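Local atomic coordinates of endo alpha-1,4 polygalactosaminidase (Neosartorya fumigata, PDB entry 6OJ1), a protein that cleaves alpha-1,4-linked galactosamine polymers as an endo-acting glycoside hydrolase and thereby disrupts microbial biofilms. Residues I44-A49 with M268-W273; T40-E45 with P226-E231; D63-D68 with N93-K98. All coordinates share one frame; numbering follows the deposited sequence.

Contact 1: I44-A49 with M268-W273; sequences IELLYA and MNLNNW. With NAG (2-acetamido-2-deoxy-beta-D-glucopyranose), chain B; MAN (alpha-D-mannopyranose), chain C; NAG (2-acetamido-2-deoxy-beta-D-glucopyranose), chain D.
At the C-terminal rim of the (beta/alpha)-barrel, Leu46 and Leu270 join the loop that leaves the first barrel strand to the loop that follows strand 261-266. The central link is the Leu270 carbonyl: Leu46 N donates to Leu270 O at 2.9 Å, in the carbonyl plane and nearly in line with the C=O bond (159° at the oxygen). Leu47 N adds a weak bond to the same oxygen, and the CA-H of Glu45 also points at it. Beside this backbone grip the two leucine side chains run the same way, their CD1 atoms 3.7 Å apart. Asn269 shapes its own loop through an Asx turn, Asn271 N reaching Asn269 OD1 at 3.0 Å. Asn269 ND2 donates almost straight to O3 of a mannose at 2.9 Å, tying the protein to its own glycan.

Tyr48 carries the second half of the contact. A chi1 of 39° places its CG between the backbone N and carbonyl carbon, bringing one ring face over Glu45 OE2, offset toward the rim, and the hydroxyl to Asn272. C5 of an N-acetylglucosamine lies over the centre of the other face. Glu45 OE2 is itself engaged by Tyr48 N at 3.0 Å, on its syn lone pair. Asn272 ND2 bonds to Asn51, and at the far end of the ring Asn272 N donates to Tyr48 OH at 3.0 Å.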
loop_
_atom_site.group_PDB
_atom_site.type_symbol
_atom_site.label_atom_id
_atom_site.label_comp_id
_atom_site.label_asym_id
_atom_site.label_seq_id
_atom_site.Cartn_x
_atom_site.Cartn_y
_atom_site.Cartn_z
ATOM N N ILE A 44 -5.602 -8.391 -2.230
ATOM C CA ILE A 44 -4.191 -8.076 -2.069
ATOM C C ILE A 44 -3.448 -9.370 -1.775
ATOM O O ILE A 44 -3.914 -10.199 -0.984
ATOM C CB ILE A 44 -3.935 -7.026 -0.966
ATOM C CG1 ILE A 44 -2.426 -6.830 -0.760
ATOM C CG2 ILE A 44 -4.639 -7.395 0.348
ATOM C CD1 ILE A 44 -2.055 -5.591 0.089
ATOM N N GLU A 45 -2.315 -9.564 -2.441
ATOM C CA GLU A 45 -1.517 -10.775 -2.235
ATOM C C GLU A 45 -0.068 -10.371 -2.458
ATOM O O GLU A 45 0.328 -10.107 -3.595
ATOM C CB GLU A 45 -1.937 -11.901 -3.176
ATOM C CG GLU A 45 -1.368 -13.271 -2.773
ATOM C CD GLU A 45 0.077 -13.441 -3.190
ATOM O OE1 GLU A 45 0.345 -13.425 -4.415
ATOM O OE2 GLU A 45 0.949 -13.564 -2.294
ATOM N N LEU A 46 0.711 -10.315 -1.373
ATOM C CA LEU A 46 2.073 -9.803 -1.402
ATOM C C LEU A 46 3.129 -10.849 -1.091
ATOM O O LEU A 46 4.320 -10.567 -1.275
ATOM C CB LEU A 46 2.232 -8.648 -0.392
ATOM C CG LEU A 46 1.298 -7.470 -0.579
ATOM C CD1 LEU A 46 1.751 -6.324 0.375
ATOM C CD2 LEU A 46 1.338 -7.018 -2.032
ATOM N N LEU A 47 2.739 -12.044 -0.635
ATOM C CA LEU A 47 3.742 -12.976 -0.124
ATOM C C LEU A 47 4.532 -13.660 -1.243
ATOM O O LEU A 47 5.751 -13.858 -1.119
ATOM C CB LEU A 47 3.068 -14.006 0.783
ATOM C CG LEU A 47 3.985 -15.017 1.465
ATOM C CD1 LEU A 47 4.960 -14.279 2.382
ATOM C CD2 LEU A 47 3.164 -16.033 2.253
ATOM N N TYR A 48 3.869 -14.040 -2.338
ATOM C CA TYR A 48 4.516 -14.769 -3.419
ATOM C C TYR A 48 3.926 -14.294 -4.741
ATOM O O TYR A 48 2.983 -13.502 -4.775
ATOM C CB TYR A 48 4.364 -16.298 -3.246
ATOM C CG TYR A 48 2.993 -16.718 -2.721
ATOM C CD1 TYR A 48 1.845 -16.513 -3.477
ATOM C CD2 TYR A 48 2.855 -17.315 -1.472
ATOM C CE1 TYR A 48 0.601 -16.882 -3.009
ATOM C CE2 TYR A 48 1.612 -17.693 -0.993
ATOM C CZ TYR A 48 0.486 -17.471 -1.766
ATOM O OH TYR A 48 -0.754 -17.829 -1.288
ATOM N N ALA A 49 4.508 -14.757 -5.841
ATOM C CA ALA A 49 3.980 -14.408 -7.151
ATOM C C ALA A 49 2.509 -14.803 -7.225
ATOM O O ALA A 49 2.123 -15.876 -6.760
ATOM C CB ALA A 49 4.780 -15.117 -8.244
ATOM N N MET A 268 -2.003 -12.212 8.208
ATOM C CA MET A 268 -0.953 -11.202 8.358
ATOM C C MET A 268 0.148 -11.363 7.311
ATOM O O MET A 268 0.822 -10.386 6.962
ATOM C CB MET A 268 -0.362 -11.266 9.777
ATOM C CG MET A 268 0.732 -10.245 10.062
ATOM S SD MET A 268 0.114 -8.576 10.395
ATOM C CE MET A 268 -0.701 -8.815 11.965
ATOM N N ASN A 269 0.324 -12.571 6.762
ATOM C CA ASN A 269 1.350 -12.749 5.741
ATOM C C ASN A 269 0.889 -12.298 4.358
ATOM O O ASN A 269 1.696 -12.308 3.424
ATOM C CB ASN A 269 1.845 -14.215 5.705
ATOM C CG ASN A 269 0.804 -15.213 5.194
ATOM O OD1 ASN A 269 -0.289 -14.838 4.768
ATOM N ND2 ASN A 269 1.162 -16.516 5.217
ATOM N N LEU A 270 -0.377 -11.894 4.216
ATOM C CA LEU A 270 -0.931 -11.399 2.953
ATOM C C LEU A 270 -0.717 -12.395 1.806
ATOM O O LEU A 270 -0.382 -12.023 0.677
ATOM C CB LEU A 270 -0.368 -10.013 2.621
ATOM C CG LEU A 270 -0.856 -8.920 3.587
ATOM C CD1 LEU A 270 -0.106 -7.583 3.273
ATOM C CD2 LEU A 270 -2.374 -8.748 3.509
ATOM N N ASN A 271 -0.943 -13.680 2.089
ATOM C CA ASN A 271 -0.984 -14.684 1.030
ATOM C C ASN A 271 -2.352 -14.652 0.335
ATOM O O ASN A 271 -3.087 -13.670 0.476
ATOM C CB ASN A 271 -0.626 -16.070 1.598
ATOM C CG ASN A 271 -1.640 -16.588 2.632
ATOM O OD1 ASN A 271 -2.670 -15.965 2.891
ATOM N ND2 ASN A 271 -1.351 -17.763 3.202
ATOM N N ASN A 272 -2.715 -15.695 -0.430
ATOM C CA ASN A 272 -3.938 -15.630 -1.239
ATOM C C ASN A 272 -5.202 -15.510 -0.383
ATOM O O ASN A 272 -6.168 -14.842 -0.785
ATOM C CB ASN A 272 -4.075 -16.878 -2.133
ATOM C CG ASN A 272 -3.249 -16.798 -3.434
ATOM O OD1 ASN A 272 -3.143 -15.749 -4.063
ATOM N ND2 ASN A 272 -2.701 -17.943 -3.852
ATOM N N TRP A 273 -5.250 -16.191 0.762
ATOM C CA TRP A 273 -6.518 -16.364 1.473
ATOM C C TRP A 273 -7.182 -15.023 1.755
ATOM O O TRP A 273 -6.524 -14.071 2.170
ATOM C CB TRP A 273 -6.305 -17.100 2.794
ATOM C CG TRP A 273 -7.575 -17.227 3.580
ATOM C CD1 TRP A 273 -8.547 -18.172 3.419
ATOM C CD2 TRP A 273 -8.020 -16.366 4.634
ATOM N NE1 TRP A 273 -9.561 -17.967 4.327
ATOM C CE2 TRP A 273 -9.264 -16.856 5.074
ATOM C CE3 TRP A 273 -7.487 -15.221 5.241
ATOM C CZ2 TRP A 273 -9.978 -16.259 6.103
ATOM C CZ3 TRP A 273 -8.198 -14.626 6.266
ATOM C CH2 TRP A 273 -9.433 -15.136 6.681
HETATM C C1 NAG B . 0.738 -20.296 -4.808
HETATM C C2 NAG B . 0.117 -21.633 -4.419
HETATM C C3 NAG B . 0.490 -22.005 -2.981
HETATM C C4 NAG B . 1.993 -21.904 -2.748
HETATM C C5 NAG B . 2.486 -20.529 -3.186
HETATM C C6 NAG B . 3.985 -20.373 -3.107
HETATM C C7 NAG B . -1.976 -22.073 -5.609
HETATM C C8 NAG B . -3.459 -21.859 -5.629
HETATM N N2 NAG B . -1.324 -21.550 -4.567
HETATM O O3 NAG B . 0.039 -23.330 -2.727
HETATM O O4 NAG B . 2.271 -22.070 -1.359
HETATM O O5 NAG B . 2.133 -20.322 -4.558
HETATM O O6 NAG B . 4.648 -21.394 -3.845
HETATM O O7 NAG B . -1.396 -22.706 -6.485
HETATM C C1 MAN C . 4.232 -20.697 5.298
HETATM C C2 MAN C . 4.094 -19.153 5.163
HETATM C C3 MAN C . 4.006 -18.491 6.545
HETATM C C4 MAN C . 2.929 -19.183 7.425
HETATM C C5 MAN C . 3.213 -20.705 7.493
HETATM C C6 MAN C . 2.173 -21.486 8.275
HETATM O O2 MAN C . 2.888 -18.797 4.488
HETATM O O3 MAN C . 3.770 -17.080 6.438
HETATM O O4 MAN C . 2.924 -18.635 8.744
HETATM O O5 MAN C . 3.243 -21.249 6.150
HETATM O O6 MAN C . 2.594 -22.849 8.320
HETATM C C1 NAG D . 3.332 -23.011 -1.101
HETATM C C2 NAG D . 3.775 -22.840 0.366
HETATM C C3 NAG D . 4.797 -23.909 0.757
HETATM C C4 NAG D . 4.298 -25.298 0.390
HETATM C C5 NAG D . 3.921 -25.338 -1.083
HETATM C C6 NAG D . 3.360 -26.678 -1.510
HETATM C C7 NAG D . 3.647 -20.517 1.155
HETATM C C8 NAG D . 4.384 -19.228 1.312
HETATM N N2 NAG D . 4.331 -21.514 0.582
HETATM O O3 NAG D . 4.998 -23.864 2.166
HETATM O O4 NAG D . 5.330 -26.242 0.636
HETATM O O5 NAG D . 2.901 -24.363 -1.321
HETATM O O6 NAG D . 2.120 -26.950 -0.870
HETATM O O7 NAG D . 2.485 -20.654 1.526
#

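Contact 2: T40-E45 with P226-E231; sequences TKWQIE and PVFHIE
Glu231 OE2 is gripped by two donors, the ring NE2 of His229 and the backbone N of Ala209, and so fastens the end of a strand whose other side packs on Trp42. The His229 NE2 to Glu231 OE2 bond is short, 2.6 Å, and uses the anti lone pair of the carboxylate; ND1 of the same imidazole bonds to Thr263, so both ring nitrogens are held and the rotation of the ring is fixed.

Across the contact the binding is apolar. Phe228 presents its CB, not its ring, to the six-membered ring of Trp42: this carbon stands 3.4 Å from the ring centroid and 11° off its normal, a clear CH-pi contact over the face. The phenyl ring then reaches past toward the five-membered ring, centroids 4.9 Å apart and planes at 44°, an oblique aromatic pair. A chi1 of 74° puts Trp42 CG between the backbone N and the carbonyl carbon, turning the indole toward strand 227-231. At the indole edge Ile230 CG1 touches Trp42 CZ2 at 3.6 Å, and CD1 of Ile230 goes on to meet Ile44 CD1 at 4.1 Å. Near the other end Thr40 O lies in the plane of the Phe228 ring, 3.7 Å from CE1, while Ser262 bonds to this oxygen.

Phe228 also touches Ile59 and, edge-to-face, Trp202, residues of two further strands. The axes of strands 42-45 and 227-231 approach to 8.6 Å; strand 261-266 neighbours the latter, and its Val264 touches both Trp42 and Ile230. Such filling of the interior by large side chains from non-adjacent parallel strands is typical of the closed (beta/alpha)-barrel.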
loop_
_atom_site.group_PDB
_atom_site.type_symbol
_atom_site.label_atom_id
_atom_site.label_comp_id
_atom_site.label_asym_id
_atom_site.label_seq_id
_atom_site.Cartn_x
_atom_site.Cartn_y
_atom_site.Cartn_z
ATOM N N THR A 40 -15.018 -0.141 -4.374
ATOM C CA THR A 40 -14.557 -1.142 -5.329
ATOM C C THR A 40 -13.942 -2.324 -4.593
ATOM O O THR A 40 -13.085 -2.151 -3.721
ATOM C CB THR A 40 -13.545 -0.540 -6.307
ATOM O OG1 THR A 40 -14.175 0.495 -7.077
ATOM C CG2 THR A 40 -13.034 -1.617 -7.248
ATOM N N LYS A 41 -14.394 -3.528 -4.942
ATOM C CA LYS A 41 -13.874 -4.739 -4.318
ATOM C C LYS A 41 -12.442 -5.000 -4.769
ATOM O O LYS A 41 -12.105 -4.847 -5.947
ATOM C CB LYS A 41 -14.756 -5.932 -4.682
ATOM C CG LYS A 41 -14.399 -7.224 -3.973
ATOM C CD LYS A 41 -15.410 -8.315 -4.365
ATOM C CE LYS A 41 -15.039 -9.673 -3.804
ATOM N NZ LYS A 41 -16.039 -10.707 -4.233
ATOM N N TRP A 42 -11.595 -5.413 -3.827
ATOM C CA TRP A 42 -10.193 -5.636 -4.139
ATOM C C TRP A 42 -9.708 -6.928 -3.497
ATOM O O TRP A 42 -10.385 -7.550 -2.671
ATOM C CB TRP A 42 -9.308 -4.454 -3.705
ATOM C CG TRP A 42 -9.048 -4.314 -2.216
ATOM C CD1 TRP A 42 -9.972 -4.328 -1.210
ATOM C CD2 TRP A 42 -7.775 -4.071 -1.590
ATOM N NE1 TRP A 42 -9.349 -4.139 0.009
ATOM C CE2 TRP A 42 -8.004 -3.984 -0.195
ATOM C CE3 TRP A 42 -6.465 -3.927 -2.073
ATOM C CZ2 TRP A 42 -6.975 -3.764 0.725
ATOM C CZ3 TRP A 42 -5.431 -3.702 -1.159
ATOM C CH2 TRP A 42 -5.696 -3.617 0.228
ATOM N N GLN A 43 -8.519 -7.326 -3.928
ATOM C CA GLN A 43 -7.748 -8.415 -3.357
ATOM C C GLN A 43 -6.318 -7.917 -3.243
ATOM O O GLN A 43 -5.877 -7.091 -4.045
ATOM C CB GLN A 43 -7.853 -9.686 -4.239
ATOM C CG GLN A 43 -6.730 -10.736 -4.094
ATOM C CD GLN A 43 -6.757 -11.516 -2.775
ATOM O OE1 GLN A 43 -6.962 -10.951 -1.705
ATOM N NE2 GLN A 43 -6.543 -12.827 -2.856
ATOM N N ILE A 44 -5.602 -8.391 -2.230
ATOM C CA ILE A 44 -4.191 -8.076 -2.069
ATOM C C ILE A 44 -3.448 -9.370 -1.775
ATOM O O ILE A 44 -3.914 -10.199 -0.984
ATOM C CB ILE A 44 -3.935 -7.026 -0.966
ATOM C CG1 ILE A 44 -2.426 -6.830 -0.760
ATOM C CG2 ILE A 44 -4.639 -7.395 0.348
ATOM C CD1 ILE A 44 -2.055 -5.591 0.089
ATOM N N GLU A 45 -2.315 -9.564 -2.441
ATOM C CA GLU A 45 -1.517 -10.775 -2.235
ATOM C C GLU A 45 -0.068 -10.371 -2.458
ATOM O O GLU A 45 0.328 -10.107 -3.595
ATOM C CB GLU A 45 -1.937 -11.901 -3.176
ATOM C CG GLU A 45 -1.368 -13.271 -2.773
ATOM C CD GLU A 45 0.077 -13.441 -3.190
ATOM O OE1 GLU A 45 0.345 -13.425 -4.415
ATOM O OE2 GLU A 45 0.949 -13.564 -2.294
ATOM N N PRO A 226 -11.638 5.603 -2.558
ATOM C CA PRO A 226 -11.848 4.399 -1.751
ATOM C C PRO A 226 -10.808 4.268 -0.648
ATOM O O PRO A 226 -9.728 4.867 -0.697
ATOM C CB PRO A 226 -11.726 3.256 -2.773
ATOM C CG PRO A 226 -10.940 3.822 -3.912
ATOM C CD PRO A 226 -11.248 5.297 -3.948
ATOM N N VAL A 227 -11.174 3.509 0.383
ATOM C CA VAL A 227 -10.223 3.017 1.373
ATOM C C VAL A 227 -10.117 1.517 1.153
ATOM O O VAL A 227 -11.094 0.780 1.352
ATOM C CB VAL A 227 -10.642 3.309 2.818
ATOM C CG1 VAL A 227 -9.611 2.678 3.766
ATOM C CG2 VAL A 227 -10.780 4.806 3.055
ATOM N N PHE A 228 -8.942 1.074 0.748
ATOM C CA PHE A 228 -8.656 -0.350 0.614
ATOM C C PHE A 228 -8.212 -0.832 1.987
ATOM O O PHE A 228 -7.093 -0.557 2.431
ATOM C CB PHE A 228 -7.639 -0.564 -0.499
ATOM C CG PHE A 228 -8.165 -0.137 -1.837
ATOM C CD1 PHE A 228 -9.332 -0.710 -2.338
ATOM C CD2 PHE A 228 -7.532 0.851 -2.582
ATOM C CE1 PHE A 228 -9.862 -0.316 -3.569
ATOM C CE2 PHE A 228 -8.047 1.249 -3.816
ATOM C CZ PHE A 228 -9.215 0.668 -4.308
ATOM N N HIS A 229 -9.118 -1.526 2.674
ATOM C CA HIS A 229 -9.067 -1.692 4.120
ATOM C C HIS A 229 -8.778 -3.146 4.469
ATOM O O HIS A 229 -9.507 -4.044 4.038
ATOM C CB HIS A 229 -10.390 -1.221 4.732
ATOM C CG HIS A 229 -10.569 -1.595 6.169
ATOM N ND1 HIS A 229 -11.705 -2.226 6.628
ATOM C CD2 HIS A 229 -9.766 -1.424 7.248
ATOM C CE1 HIS A 229 -11.594 -2.435 7.929
ATOM N NE2 HIS A 229 -10.425 -1.963 8.328
ATOM N N ILE A 230 -7.730 -3.373 5.266
ATOM C CA ILE A 230 -7.316 -4.716 5.680
ATOM C C ILE A 230 -7.510 -4.863 7.181
ATOM O O ILE A 230 -7.136 -3.970 7.948
ATOM C CB ILE A 230 -5.838 -4.989 5.330
ATOM C CG1 ILE A 230 -5.509 -4.610 3.893
ATOM C CG2 ILE A 230 -5.491 -6.454 5.584
ATOM C CD1 ILE A 230 -4.000 -4.650 3.615
ATOM N N GLU A 231 -8.073 -5.999 7.608
ATOM C CA GLU A 231 -8.037 -6.391 9.010
ATOM C C GLU A 231 -7.439 -7.786 9.113
ATOM O O GLU A 231 -7.552 -8.596 8.187
ATOM C CB GLU A 231 -9.426 -6.366 9.671
ATOM C CG GLU A 231 -10.071 -4.957 9.738
ATOM C CD GLU A 231 -9.462 -4.055 10.806
ATOM O OE1 GLU A 231 -8.967 -4.574 11.828
ATOM O OE2 GLU A 231 -9.496 -2.813 10.627
#

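Contact 3: D63-D68 with N93-K98; sequences DLFIND and NWRPDK. With EDO (1,2-ethanediol), chain G.
Asp63 and Arg95 form the tight, buried half of this contact, whereas Phe65 and Pro96 lead from it toward solvent. The carboxylate and guanidinium approach from opposite directions with planes only 15° apart. Arg95 NH1 donates to Asp63 OD1 at 3.0 Å on its syn lone pair, and NH2 adds weak bonds to both oxygens. Asp63 OD2 also forms an Asx turn with Phe65 N, at 2.9 Å from above the carboxylate plane. Ile66 N, at 3.0 Å on the anti lone pair of Asp63 OD2, extends it to an Asx motif, which fixes the acid against rotation.

The guanidinium is sandwiched: Trp94 NE1 lies 3.4 Å above its centre, and Phe65 CD2 is over the opposite face. A bend at chi2 (-55°) also lays Arg95 CD 3.7 Å from Phe65 CD2. On the solvent side Pro96 CG meets Phe65 CD1 at 3.5 Å. Asp97, by contrast, is buried at the edge of the phenyl ring, its OD2 taking both Arg133 and a hydroxyl of an ethanediol probably left from crystallisation.

Arg95 NE also forms a salt bridge with Glu92. Set between two carboxylates, the Arg95 cation is probably well stabilised despite its burial.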
loop_
_atom_site.group_PDB
_atom_site.type_symbol
_atom_site.label_atom_id
_atom_site.label_comp_id
_atom_site.label_asym_id
_atom_site.label_seq_id
_atom_site.Cartn_x
_atom_site.Cartn_y
_atom_site.Cartn_z
ATOM N N ASP A 63 2.736 -7.689 -5.477
ATOM C CA ASP A 63 4.112 -7.214 -5.339
ATOM C C ASP A 63 4.721 -6.809 -6.680
ATOM O O ASP A 63 4.632 -7.540 -7.672
ATOM C CB ASP A 63 4.965 -8.290 -4.668
ATOM C CG ASP A 63 6.366 -7.796 -4.366
ATOM O OD1 ASP A 63 6.561 -7.178 -3.289
ATOM O OD2 ASP A 63 7.255 -7.987 -5.227
ATOM N N LEU A 64 5.356 -5.629 -6.698
ATOM C CA LEU A 64 5.965 -5.093 -7.912
ATOM C C LEU A 64 7.062 -5.999 -8.462
ATOM O O LEU A 64 7.180 -6.174 -9.681
ATOM C CB LEU A 64 6.547 -3.701 -7.611
ATOM C CG LEU A 64 7.436 -3.104 -8.704
ATOM C CD1 LEU A 64 6.647 -2.884 -9.977
ATOM C CD2 LEU A 64 8.032 -1.800 -8.177
ATOM N N PHE A 65 7.914 -6.532 -7.591
ATOM C CA PHE A 65 9.123 -7.192 -8.070
ATOM C C PHE A 65 8.854 -8.616 -8.522
ATOM O O PHE A 65 9.366 -9.039 -9.563
ATOM C CB PHE A 65 10.188 -7.217 -6.976
ATOM C CG PHE A 65 10.917 -5.915 -6.796
ATOM C CD1 PHE A 65 11.992 -5.585 -7.617
ATOM C CD2 PHE A 65 10.561 -5.046 -5.783
ATOM C CE1 PHE A 65 12.688 -4.398 -7.441
ATOM C CE2 PHE A 65 11.256 -3.843 -5.595
ATOM C CZ PHE A 65 12.317 -3.519 -6.432
ATOM N N ILE A 66 8.062 -9.371 -7.758
ATOM C CA ILE A 66 8.008 -10.815 -7.985
ATOM C C ILE A 66 6.933 -11.220 -8.975
ATOM O O ILE A 66 6.830 -12.409 -9.305
ATOM C CB ILE A 66 7.846 -11.558 -6.645
ATOM C CG1 ILE A 66 6.491 -11.273 -6.015
ATOM C CG2 ILE A 66 8.958 -11.149 -5.694
ATOM C CD1 ILE A 66 6.380 -11.813 -4.596
ATOM N N ASN A 67 6.154 -10.273 -9.491
ATOM C CA ASN A 67 5.153 -10.557 -10.512
ATOM C C ASN A 67 5.607 -10.050 -11.873
ATOM O O ASN A 67 6.122 -8.938 -11.986
ATOM C CB ASN A 67 3.833 -9.913 -10.135
ATOM C CG ASN A 67 3.173 -10.646 -9.013
ATOM O OD1 ASN A 67 2.643 -11.740 -9.223
ATOM N ND2 ASN A 67 3.221 -10.081 -7.814
ATOM N N ASP A 68 5.407 -10.856 -12.908
ATOM C CA ASP A 68 5.896 -10.470 -14.221
ATOM C C ASP A 68 4.819 -9.755 -15.040
ATOM O O ASP A 68 3.634 -9.706 -14.684
ATOM C CB ASP A 68 6.462 -11.682 -14.975
ATOM C CG ASP A 68 5.432 -12.781 -15.230
ATOM O OD1 ASP A 68 4.237 -12.613 -14.908
ATOM O OD2 ASP A 68 5.842 -13.834 -15.767
ATOM N N ASN A 93 16.191 -6.375 2.332
ATOM C CA ASN A 93 17.463 -6.920 1.872
ATOM C C ASN A 93 17.304 -8.055 0.872
ATOM O O ASN A 93 18.316 -8.629 0.449
ATOM C CB ASN A 93 18.330 -7.379 3.057
ATOM C CG ASN A 93 17.833 -8.667 3.719
ATOM O OD1 ASN A 93 16.803 -9.245 3.348
ATOM N ND2 ASN A 93 18.582 -9.121 4.716
ATOM N N TRP A 94 16.081 -8.389 0.472
ATOM C CA TRP A 94 15.889 -9.431 -0.532
ATOM C C TRP A 94 15.545 -8.890 -1.914
ATOM O O TRP A 94 15.323 -9.687 -2.834
ATOM C CB TRP A 94 14.803 -10.410 -0.083
ATOM C CG TRP A 94 13.449 -9.807 0.112
ATOM C CD1 TRP A 94 12.411 -9.810 -0.778
ATOM C CD2 TRP A 94 12.968 -9.133 1.285
ATOM N NE1 TRP A 94 11.320 -9.173 -0.234
ATOM C CE2 TRP A 94 11.635 -8.755 1.032
ATOM C CE3 TRP A 94 13.539 -8.808 2.521
ATOM C CZ2 TRP A 94 10.860 -8.067 1.971
ATOM C CZ3 TRP A 94 12.768 -8.117 3.453
ATOM C CH2 TRP A 94 11.442 -7.759 3.171
ATOM N N ARG A 95 15.537 -7.569 -2.103
ATOM C CA ARG A 95 15.134 -7.044 -3.398
ATOM C C ARG A 95 16.317 -7.037 -4.364
ATOM O O ARG A 95 17.473 -6.950 -3.941
ATOM C CB ARG A 95 14.580 -5.628 -3.274
ATOM C CG ARG A 95 13.363 -5.513 -2.362
ATOM C CD ARG A 95 12.257 -6.467 -2.800
ATOM N NE ARG A 95 11.046 -6.186 -2.059
ATOM C CZ ARG A 95 9.876 -6.775 -2.281
ATOM N NH1 ARG A 95 8.828 -6.438 -1.539
ATOM N NH2 ARG A 95 9.760 -7.692 -3.237
ATOM N N PRO A 96 16.054 -7.153 -5.669
ATOM C CA PRO A 96 17.165 -7.218 -6.634
ATOM C C PRO A 96 17.900 -5.904 -6.806
ATOM O O PRO A 96 19.002 -5.911 -7.370
ATOM C CB PRO A 96 16.481 -7.658 -7.939
ATOM C CG PRO A 96 15.022 -7.403 -7.734
ATOM C CD PRO A 96 14.769 -7.560 -6.267
ATOM N N ASP A 97 17.345 -4.787 -6.321
ATOM C CA ASP A 97 18.025 -3.500 -6.347
ATOM C C ASP A 97 18.550 -3.101 -4.979
ATOM O O ASP A 97 18.862 -1.922 -4.764
ATOM C CB ASP A 97 17.106 -2.404 -6.904
ATOM C CG ASP A 97 15.859 -2.148 -6.037
ATOM O OD1 ASP A 97 15.647 -2.847 -5.022
ATOM O OD2 ASP A 97 15.071 -1.234 -6.375
ATOM N N LYS A 98 18.697 -4.062 -4.055
ATOM C CA LYS A 98 19.100 -3.679 -2.701
ATOM C C LYS A 98 20.485 -3.045 -2.683
ATOM O O LYS A 98 20.768 -2.212 -1.812
ATOM C CB LYS A 98 19.082 -4.881 -1.761
ATOM C CG LYS A 98 19.987 -6.000 -2.218
ATOM C CD LYS A 98 20.807 -6.549 -1.078
ATOM C CE LYS A 98 21.236 -7.988 -1.337
ATOM N NZ LYS A 98 22.226 -8.121 -2.435
HETATM C C1 EDO G . 14.931 -1.686 -10.721
HETATM O O1 EDO G . 15.540 -2.817 -10.094
HETATM C C2 EDO G . 14.320 -0.823 -9.634
HETATM O O2 EDO G . 15.359 -0.258 -8.824
#

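Overall arrangement
The three contacts trace a barrel from its interior to its rim. Contacts 1 and 2 share Ile44 and Glu45 on strand 42-45, with centres 13 Å apart, and are stitched together by Gln43 and Asn272: contact 2 spans the same sheet inside the barrel, contact 1 its C-terminal edge. Contact 3 follows strand 59-63, next in the sheet, its centre about 15 Å from that of contact 1 and 22 Å from that of contact 2; Ile66 packs on Tyr48 and Ala49. Along the chain contact 3 is nested within the loops closed by both others. Contacts 1 and 2 thus bring the first strand against the last parts of the barrel, inside it and at its rim, while contact 3 joins two loops at the rim.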